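Local coordinates for ribosomal protein S2-related protein (Deinococcus radiodurans, PDB 2JH3) that binds a [4Fe-4S] cluster and probably acts as a sirohydrochlorin ferrochelatase, at residues 74-79 / 116-121; 94-99 / 110-115. One frame throughout, in Å; residues are numbered along the deposited sequence.

How the interactions relate
Interactions 1 and 2 belong to the same CbiX chelatase-like domain, with centres about 10 Å apart. Along the chain, interaction 2 (94-99 with 110-115) is nested inside the loop that interaction 1 (74-79 with 116-121) closes, and 110-115 runs directly into 116-121. Their main bridge is a salt bridge in which Glu76 OE2 of interaction 1 lies 3.0 Å from Arg114 NE of interaction 2. Beside it, Ser75 O packs on Pro115 CG at 3.2 Å. Arg114 thus ties the loop before strand 101-105 to the loop leading into helix 78-88. Both contacts lie away from the cysteines Cys422, Cys425, Cys450 and Cys454 that hold the iron-sulfur cluster.

Interaction 1: residues 74-79 / 116-121; sequences LSEGYV and LGAHPG
Leu74 and Leu116 lie side by side and point the same way, and this pair forms the apolar part of the contact. Leu74 CD2 does the touching, 3.8 Å from Leu116 CD2 and 3.7 Å from the CA of Gly117. It gets there because Leu74 CG stands anti to its own carbonyl carbon (chi1 -65°), which carries the branch toward 116-121.

The backbones themselves meet at Leu74 and Gly117, whose CA atoms are 3.8 Å apart. A side chain at Gly117 would point into the other segment and run into the CA of Leu74, and the lack of one allows this close approach.

The charged side chain of the contact, Glu76, makes no hydrogen bond across it. Its extended chain places the carboxylate beside the methyl of Ala118, with Glu76 OE1 3.4 Å from Ala118 CB. The charge is answered instead by Arg114, whose NE forms a salt bridge with OE2 while its NH2 faces OE1; both carboxylate oxygens are thus engaged, which probably favours the ionised form.

Within 116-121, the 3-10 turn is closed by a backbone hydrogen bond from His119 N to Leu116 O, 3.1 Å long. Across the segments there are no hydrogen bonds, so van der Waals packing alone joins them directly.

The contact brings together two loops of the CbiX chelatase-like domain, one entering helix 78-88 with Gly77 as N-cap, the other linking strand 108-112 to helix 122-133. Met122 of that second helix packs against both leucines, while Val256 of helix 253-262 touches Leu116.

Interaction 2: residues 94-99 / 110-115; sequences GPVPTG and VRYTRP
With CG1 anti to the backbone N (chi1 177°), Val96 spreads its two methyls over the end of strand 108-112: CG1 lies 3.7 Å from Tyr112 O, and CG2 comes up to the ring edge of Tyr112, 4.0 Å from CE2. The two side chains cross at about a right angle. Arg114 is bent at chi3 (70°), and this turn brings its guanidinium round to Thr98. Here the loop leading into strand 101-105 packs on the end of strand 108-112, the second strand of the antiparallel beta hairpin that 101-105 begins, in the mixed sheet of the CbiX chelatase-like domain.

Arg114 NH1 donates to Thr98 OG1 at 3.0 Å, with the oxygen in the guanidinium plane but the bond bent (140° at the hydrogen). Arg114 CG passes 3.2 Å from Val96 O, and Arg114 NE is held by a salt bridge to Glu76. With alanine in place of this arginine, the Glu76 carboxylate would probably lose its charged mate and Thr98 OG1 this donor.

Farther along, Arg111 NE reaches Gly99 O at 3.1 Å. The carbonyl oxygen lies near the guanidinium plane, whereas the donor sits well above the carbonyl plane; NH2 of Arg111 has another partner, Ala261 O. Gly99 has a positive phi, at which a CB would jam against the preceding carbonyl oxygen. A water joins the two backbones, accepting from Gly99 N and from Arg114 N at 3.1 Å each.

Interaction 1: residues 74-79 / 116-121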
loop_
_atom_site.group_PDB
_atom_site.type_symbol
_atom_site.label_atom_id
_atom_site.label_comp_id
_atom_site.label_asym_id
_atom_site.label_seq_id
_atom_site.Cartn_x
_atom_site.Cartn_y
_atom_site.Cartn_z
ATOM N N LEU A 74 5.144 -4.913 32.616
ATOM C CA LEU A 74 6.064 -5.116 33.723
ATOM C C LEU A 74 6.357 -3.792 34.358
ATOM O O LEU A 74 7.483 -3.479 34.699
ATOM C CB LEU A 74 7.317 -5.843 33.246
ATOM C CG LEU A 74 6.999 -7.257 32.781
ATOM C CD1 LEU A 74 8.219 -8.020 32.370
ATOM C CD2 LEU A 74 6.366 -8.043 33.871
ATOM N N SER A 75 5.326 -2.971 34.474
ATOM C CA SER A 75 5.419 -1.711 35.195
ATOM C C SER A 75 4.040 -1.463 35.768
ATOM O O SER A 75 3.066 -2.209 35.442
ATOM C CB SER A 75 5.807 -0.583 34.278
ATOM O OG SER A 75 4.837 -0.508 33.215
ATOM N N GLU A 76 3.956 -0.489 36.667
ATOM C CA GLU A 76 2.697 -0.110 37.263
ATOM C C GLU A 76 2.840 1.361 37.420
ATOM O O GLU A 76 3.647 1.824 38.202
ATOM C CB GLU A 76 2.487 -0.802 38.608
ATOM C CG GLU A 76 1.248 -0.407 39.359
ATOM C CD GLU A 76 1.009 -1.344 40.553
ATOM O OE1 GLU A 76 2.035 -1.707 41.253
ATOM O OE2 GLU A 76 -0.177 -1.699 40.769
ATOM N N GLY A 77 2.105 2.099 36.615
ATOM C CA GLY A 77 2.437 3.485 36.407
ATOM C C GLY A 77 1.379 4.082 35.510
ATOM O O GLY A 77 0.267 3.562 35.408
ATOM N N TYR A 78 1.737 5.181 34.881
ATOM C CA TYR A 78 0.779 5.956 34.086
ATOM C C TYR A 78 0.052 5.167 33.016
ATOM O O TYR A 78 -1.153 5.282 32.856
ATOM C CB TYR A 78 1.526 7.128 33.471
ATOM C CG TYR A 78 0.596 8.141 32.871
ATOM C CD1 TYR A 78 -0.235 8.938 33.690
ATOM C CD2 TYR A 78 0.505 8.271 31.489
ATOM C CE1 TYR A 78 -1.111 9.892 33.093
ATOM C CE2 TYR A 78 -0.376 9.190 30.883
ATOM C CZ TYR A 78 -1.184 9.992 31.678
ATOM O OH TYR A 78 -2.026 10.917 31.051
ATOM N N VAL A 79 0.778 4.324 32.305
ATOM C CA VAL A 79 0.158 3.569 31.245
ATOM C C VAL A 79 -0.893 2.613 31.838
ATOM O O VAL A 79 -2.012 2.602 31.379
ATOM C CB VAL A 79 1.162 2.827 30.376
ATOM C CG1 VAL A 79 0.455 1.872 29.419
ATOM C CG2 VAL A 79 2.040 3.812 29.596
ATOM N N LEU A 116 0.863 -7.402 35.554
ATOM C CA LEU A 116 1.743 -8.582 35.737
ATOM C C LEU A 116 2.917 -8.207 36.599
ATOM O O LEU A 116 3.235 -8.891 37.572
ATOM C CB LEU A 116 2.255 -9.041 34.390
ATOM C CG LEU A 116 3.243 -10.184 34.390
ATOM C CD1 LEU A 116 2.586 -11.369 35.084
ATOM C CD2 LEU A 116 3.643 -10.568 33.025
ATOM N N GLY A 117 3.521 -7.068 36.273
ATOM C CA GLY A 117 4.744 -6.636 36.943
ATOM C C GLY A 117 4.553 -6.377 38.412
ATOM O O GLY A 117 5.513 -6.441 39.162
ATOM N N ALA A 118 3.337 -6.088 38.844
ATOM C CA ALA A 118 3.045 -5.859 40.295
ATOM C C ALA A 118 2.869 -7.127 41.170
ATOM O O ALA A 118 2.894 -7.062 42.403
ATOM C CB ALA A 118 1.813 -4.961 40.453
ATOM N N HIS A 119 2.598 -8.262 40.553
ATOM C CA HIS A 119 2.315 -9.456 41.328
ATOM C C HIS A 119 3.593 -10.100 41.942
ATOM O O HIS A 119 4.636 -10.260 41.271
ATOM C CB HIS A 119 1.536 -10.475 40.532
ATOM C CG HIS A 119 0.948 -11.572 41.377
ATOM N ND1 HIS A 119 -0.285 -11.488 41.962
ATOM C CD2 HIS A 119 1.449 -12.778 41.723
ATOM C CE1 HIS A 119 -0.526 -12.609 42.625
ATOM N NE2 HIS A 119 0.520 -13.403 42.500
ATOM N N PRO A 120 3.496 -10.462 43.243
ATOM C CA PRO A 120 4.668 -11.080 43.911
ATOM C C PRO A 120 5.183 -12.360 43.302
ATOM O O PRO A 120 6.385 -12.660 43.449
ATOM C CB PRO A 120 4.230 -11.244 45.362
ATOM C CG PRO A 120 2.689 -11.124 45.363
ATOM C CD PRO A 120 2.378 -10.211 44.182
ATOM N N GLY A 121 4.331 -13.083 42.575
ATOM C CA GLY A 121 4.739 -14.209 41.775
ATOM C C GLY A 121 5.847 -13.928 40.769
ATOM O O GLY A 121 6.486 -14.854 40.270
#

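Interaction 2: residues 94-99 / 110-115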
loop_
_atom_site.group_PDB
_atom_site.type_symbol
_atom_site.label_atom_id
_atom_site.label_comp_id
_atom_site.label_asym_id
_atom_site.label_seq_id
_atom_site.Cartn_x
_atom_site.Cartn_y
_atom_site.Cartn_z
ATOM N N GLY A 94 -5.309 6.403 38.259
ATOM C CA GLY A 94 -4.481 6.121 39.465
ATOM C C GLY A 94 -4.455 4.678 39.943
ATOM O O GLY A 94 -4.920 3.758 39.257
ATOM N N PRO A 95 -3.837 4.465 41.109
ATOM C CA PRO A 95 -3.591 3.173 41.698
ATOM C C PRO A 95 -4.734 2.226 41.598
ATOM O O PRO A 95 -5.838 2.564 41.969
ATOM C CB PRO A 95 -3.314 3.538 43.165
ATOM C CG PRO A 95 -2.419 4.741 42.983
ATOM C CD PRO A 95 -3.235 5.538 41.956
ATOM N N VAL A 96 -4.454 1.059 41.054
ATOM C CA VAL A 96 -5.375 -0.052 41.074
ATOM C C VAL A 96 -5.002 -0.953 42.274
ATOM O O VAL A 96 -3.886 -1.462 42.371
ATOM C CB VAL A 96 -5.269 -0.901 39.796
ATOM C CG1 VAL A 96 -6.201 -2.135 39.828
ATOM C CG2 VAL A 96 -5.544 -0.038 38.571
ATOM N N PRO A 97 -5.964 -1.211 43.155
ATOM C CA PRO A 97 -5.680 -2.000 44.348
ATOM C C PRO A 97 -5.661 -3.449 44.043
ATOM O O PRO A 97 -6.192 -3.860 43.018
ATOM C CB PRO A 97 -6.868 -1.681 45.225
ATOM C CG PRO A 97 -7.963 -1.414 44.253
ATOM C CD PRO A 97 -7.346 -0.708 43.140
ATOM N N THR A 98 -5.039 -4.238 44.911
ATOM C CA THR A 98 -5.048 -5.696 44.779
ATOM C C THR A 98 -6.495 -6.111 44.633
ATOM O O THR A 98 -7.350 -5.560 45.284
ATOM C CB THR A 98 -4.414 -6.366 46.038
ATOM O OG1 THR A 98 -3.067 -5.911 46.182
ATOM C CG2 THR A 98 -4.423 -7.880 45.972
ATOM N N GLY A 99 -6.791 -7.024 43.713
ATOM C CA GLY A 99 -8.173 -7.413 43.522
ATOM C C GLY A 99 -8.970 -6.649 42.453
ATOM O O GLY A 99 -10.107 -7.048 42.119
ATOM N N VAL A 110 -16.791 -6.283 34.292
ATOM C CA VAL A 110 -15.384 -6.263 33.973
ATOM C C VAL A 110 -14.615 -5.967 35.254
ATOM O O VAL A 110 -14.893 -4.968 35.927
ATOM C CB VAL A 110 -15.085 -5.100 32.977
ATOM C CG1 VAL A 110 -13.654 -5.157 32.493
ATOM C CG2 VAL A 110 -16.076 -5.143 31.815
ATOM N N ARG A 111 -13.627 -6.801 35.521
ATOM C CA ARG A 111 -12.606 -6.564 36.568
ATOM C C ARG A 111 -11.232 -6.368 35.904
ATOM O O ARG A 111 -10.733 -7.246 35.204
ATOM C CB ARG A 111 -12.577 -7.759 37.515
ATOM C CG ARG A 111 -11.767 -7.566 38.744
ATOM C CD ARG A 111 -12.051 -8.723 39.748
ATOM N NE ARG A 111 -10.766 -9.283 40.118
ATOM C CZ ARG A 111 -10.302 -10.466 39.740
ATOM N NH1 ARG A 111 -11.024 -11.319 39.011
ATOM N NH2 ARG A 111 -9.086 -10.786 40.131
ATOM N N TYR A 112 -10.673 -5.199 36.129
ATOM C CA TYR A 112 -9.359 -4.781 35.657
ATOM C C TYR A 112 -8.347 -4.961 36.781
ATOM O O TYR A 112 -8.480 -4.364 37.866
ATOM C CB TYR A 112 -9.434 -3.331 35.189
ATOM C CG TYR A 112 -8.146 -2.729 34.648
ATOM C CD1 TYR A 112 -7.640 -3.107 33.413
ATOM C CD2 TYR A 112 -7.435 -1.776 35.364
ATOM C CE1 TYR A 112 -6.481 -2.538 32.901
ATOM C CE2 TYR A 112 -6.259 -1.205 34.844
ATOM C CZ TYR A 112 -5.801 -1.599 33.608
ATOM O OH TYR A 112 -4.631 -1.086 33.067
ATOM N N THR A 113 -7.370 -5.839 36.561
ATOM C CA THR A 113 -6.406 -6.165 37.623
ATOM C C THR A 113 -5.171 -5.236 37.592
ATOM O O THR A 113 -4.962 -4.422 36.674
ATOM C CB THR A 113 -5.911 -7.621 37.559
ATOM O OG1 THR A 113 -4.969 -7.814 36.474
ATOM C CG2 THR A 113 -7.051 -8.610 37.380
ATOM N N ARG A 114 -4.348 -5.406 38.629
ATOM C CA ARG A 114 -3.024 -4.851 38.675
ATOM C C ARG A 114 -2.257 -5.514 37.584
ATOM O O ARG A 114 -2.609 -6.611 37.101
ATOM C CB ARG A 114 -2.419 -5.107 40.065
ATOM C CG ARG A 114 -3.120 -4.293 41.098
ATOM C CD ARG A 114 -2.474 -4.487 42.494
ATOM N NE ARG A 114 -1.138 -3.875 42.576
ATOM C CZ ARG A 114 -0.350 -3.928 43.663
ATOM N NH1 ARG A 114 -0.747 -4.592 44.758
ATOM N NH2 ARG A 114 0.849 -3.371 43.631
ATOM N N PRO A 115 -1.211 -4.845 37.128
ATOM C CA PRO A 115 -0.366 -5.419 36.116
ATOM C C PRO A 115 0.519 -6.571 36.538
ATOM O O PRO A 115 0.893 -6.692 37.735
ATOM C CB PRO A 115 0.460 -4.238 35.662
ATOM C CG PRO A 115 0.242 -3.177 36.627
ATOM C CD PRO A 115 -0.810 -3.487 37.515
HETATM O O HOH W 1 -5.124 -7.230 41.056
#